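Clavulanic acid biosynthesis oligopeptide binding protein 2 (Streptomyces clavuligerus, PDB 2WOL) probably binds peptides, or a related small ligand of the clavulanic acid pathway, as a family 5 extracellular solute-binding protein. Local coordinates at residues L304-M309 / A521-L526. Numbering follows the deposited sequence.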
loop_
_atom_site.group_PDB
_atom_site.type_symbol
_atom_site.label_atom_id
_atom_site.label_comp_id
_atom_site.label_asym_id
_atom_site.label_seq_id
_atom_site.Cartn_x
_atom_site.Cartn_y
_atom_site.Cartn_z
ATOM N N LEU A 304 -5.725 -7.085 -0.430
ATOM C CA LEU A 304 -6.950 -7.867 -0.393
ATOM C C LEU A 304 -7.672 -7.729 -1.725
ATOM O O LEU A 304 -7.858 -6.623 -2.220
ATOM C CB LEU A 304 -7.858 -7.386 0.744
ATOM C CG LEU A 304 -9.289 -7.941 0.778
ATOM C CD1 LEU A 304 -9.313 -9.393 1.209
ATOM C CD2 LEU A 304 -10.171 -7.103 1.687
ATOM N N HIS A 305 -8.075 -8.860 -2.292
ATOM C CA HIS A 305 -8.926 -8.886 -3.465
ATOM C C HIS A 305 -10.351 -9.120 -2.978
ATOM O O HIS A 305 -10.609 -10.054 -2.216
ATOM C CB HIS A 305 -8.481 -10.006 -4.408
ATOM C CG HIS A 305 -9.061 -9.911 -5.785
ATOM N ND1 HIS A 305 -8.856 -8.823 -6.607
ATOM C CD2 HIS A 305 -9.816 -10.782 -6.496
ATOM C CE1 HIS A 305 -9.473 -9.021 -7.757
ATOM N NE2 HIS A 305 -10.067 -10.200 -7.714
ATOM N N PHE A 306 -11.274 -8.261 -3.404
ATOM C CA PHE A 306 -12.649 -8.352 -2.932
ATOM C C PHE A 306 -13.667 -7.860 -3.951
ATOM O O PHE A 306 -13.313 -7.257 -4.963
ATOM C CB PHE A 306 -12.827 -7.627 -1.581
ATOM C CG PHE A 306 -12.622 -6.131 -1.637
ATOM C CD1 PHE A 306 -13.712 -5.271 -1.752
ATOM C CD2 PHE A 306 -11.344 -5.582 -1.539
ATOM C CE1 PHE A 306 -13.535 -3.891 -1.782
ATOM C CE2 PHE A 306 -11.157 -4.202 -1.568
ATOM C CZ PHE A 306 -12.257 -3.355 -1.694
ATOM N N VAL A 307 -14.934 -8.153 -3.674
ATOM C CA VAL A 307 -16.049 -7.616 -4.439
ATOM C C VAL A 307 -16.856 -6.709 -3.512
ATOM O O VAL A 307 -17.212 -7.104 -2.393
ATOM C CB VAL A 307 -16.943 -8.744 -5.018
ATOM C CG1 VAL A 307 -18.194 -8.166 -5.684
ATOM C CG2 VAL A 307 -16.153 -9.599 -6.008
ATOM N N ALA A 308 -17.118 -5.492 -3.973
ATOM C CA ALA A 308 -17.932 -4.544 -3.225
ATOM C C ALA A 308 -19.342 -4.512 -3.785
ATOM O O ALA A 308 -19.531 -4.586 -4.994
ATOM C CB ALA A 308 -17.309 -3.155 -3.281
ATOM N N MET A 309 -20.324 -4.412 -2.893
ATOM C CA MET A 309 -21.722 -4.247 -3.280
ATOM C C MET A 309 -22.252 -2.893 -2.815
ATOM O O MET A 309 -21.993 -2.467 -1.689
ATOM C CB MET A 309 -22.571 -5.395 -2.745
ATOM C CG MET A 309 -22.427 -6.659 -3.575
ATOM S SD MET A 309 -23.272 -8.081 -2.876
ATOM C CE MET A 309 -22.084 -8.639 -1.658
ATOM N N ALA A 521 -22.526 -6.849 5.025
ATOM C CA ALA A 521 -22.360 -7.699 3.834
ATOM C C ALA A 521 -22.039 -6.925 2.540
ATOM O O ALA A 521 -22.219 -7.439 1.434
ATOM C CB ALA A 521 -23.575 -8.633 3.648
ATOM N N VAL A 522 -21.543 -5.699 2.691
ATOM C CA VAL A 522 -21.200 -4.860 1.537
ATOM C C VAL A 522 -19.867 -5.236 0.882
ATOM O O VAL A 522 -19.632 -4.894 -0.274
ATOM C CB VAL A 522 -21.221 -3.348 1.876
ATOM C CG1 VAL A 522 -22.653 -2.871 2.120
ATOM C CG2 VAL A 522 -20.337 -3.038 3.080
ATOM N N LEU A 523 -19.010 -5.947 1.616
ATOM C CA LEU A 523 -17.729 -6.406 1.075
ATOM C C LEU A 523 -17.640 -7.925 1.126
ATOM O O LEU A 523 -17.824 -8.523 2.189
ATOM C CB LEU A 523 -16.551 -5.789 1.842
ATOM C CG LEU A 523 -16.453 -4.257 1.898
ATOM C CD1 LEU A 523 -15.223 -3.826 2.681
ATOM C CD2 LEU A 523 -16.436 -3.649 0.502
ATOM N N LEU A 524 -17.365 -8.526 -0.030
ATOM C CA LEU A 524 -17.144 -9.962 -0.151
ATOM C C LEU A 524 -15.647 -10.220 -0.324
ATOM O O LEU A 524 -15.096 -9.991 -1.404
ATOM C CB LEU A 524 -17.930 -10.531 -1.340
ATOM C CG LEU A 524 -17.617 -11.949 -1.841
ATOM C CD1 LEU A 524 -17.779 -13.010 -0.746
ATOM C CD2 LEU A 524 -18.495 -12.287 -3.034
ATOM N N PRO A 525 -14.983 -10.690 0.747
ATOM C CA PRO A 525 -13.554 -10.984 0.688
ATOM C C PRO A 525 -13.314 -12.219 -0.164
ATOM O O PRO A 525 -14.056 -13.195 -0.052
ATOM C CB PRO A 525 -13.176 -11.276 2.148
ATOM C CG PRO A 525 -14.385 -11.027 2.966
ATOM C CD PRO A 525 -15.563 -10.990 2.067
ATOM N N LEU A 526 -12.291 -12.169 -1.012
ATOM C CA LEU A 526 -11.942 -13.321 -1.844
ATOM C C LEU A 526 -10.632 -13.955 -1.391
ATOM O O LEU A 526 -10.629 -15.051 -0.824
ATOM C CB LEU A 526 -11.888 -12.939 -3.328
ATOM C CG LEU A 526 -13.173 -12.349 -3.924
ATOM C CD1 LEU A 526 -12.970 -11.993 -5.386
ATOM C CD2 LEU A 526 -14.344 -13.310 -3.769
#
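Leu304 reaches Pro525 with its CD1 methyl, a loose apolar touch beside two paired antiparallel strands of a mixed sheet. His305 makes the cross-strand bond with its backbone: its O receives Leu526 N, lying in the carbonyl plane, at 3.0 Å, and the pairing goes on to Val527. Its ring packs towards helix 401-414, where Phe402 meets it, and strand 448-453; in one of two modelled positions CD2 lies obliquely to Leu526 CD1.

Phe306 faces Pro525 in a non-hydrogen-bonded pair. Proline suits that position: it has no N-H, and the pairing asks none of it. The phenyl ring leaves in the crowded position between N and carbonyl carbon (chi1 65°), and its CE1 meets Leu523 CD2 at 3.7 Å.

Val307 and Leu524 form the hydrogen-bonded pair, gripping each other twice: Val307 N to Leu524 O, and Leu524 N to Val307 O at 2.8 Å, nearly straight at 175°. Both side chains lie on one face, Val307 against Val409 of helix 401-414 and Leu524 against Gln326 of helix 319-327; Val307 CG2 also meets Leu526 CD1. Branched aliphatic residues fill this layer between sheet and helices well.

Ala308, opposite Leu523, is small enough to let Leu523 CD2 lie over both its CB (3.9 Å) and, obliquely, Phe306 CD1 and CE1. Met309 N then bonds Val522 O at 2.8 Å, just after helix 503-520 turns into the strand through Ala521, with positive phi. The flexible Met309 chain bends at chi3 (-82°) and brings CE to Ala521 O.

Strand 303-309 thus sits between 448-453 and 523-534, as in the alpha/beta lobes of solute-binding proteins. In this buried join the groups facing across pair between strands, Gln326 takes the carbonyls of Ala521 and Leu523, and Met309 O has no partner.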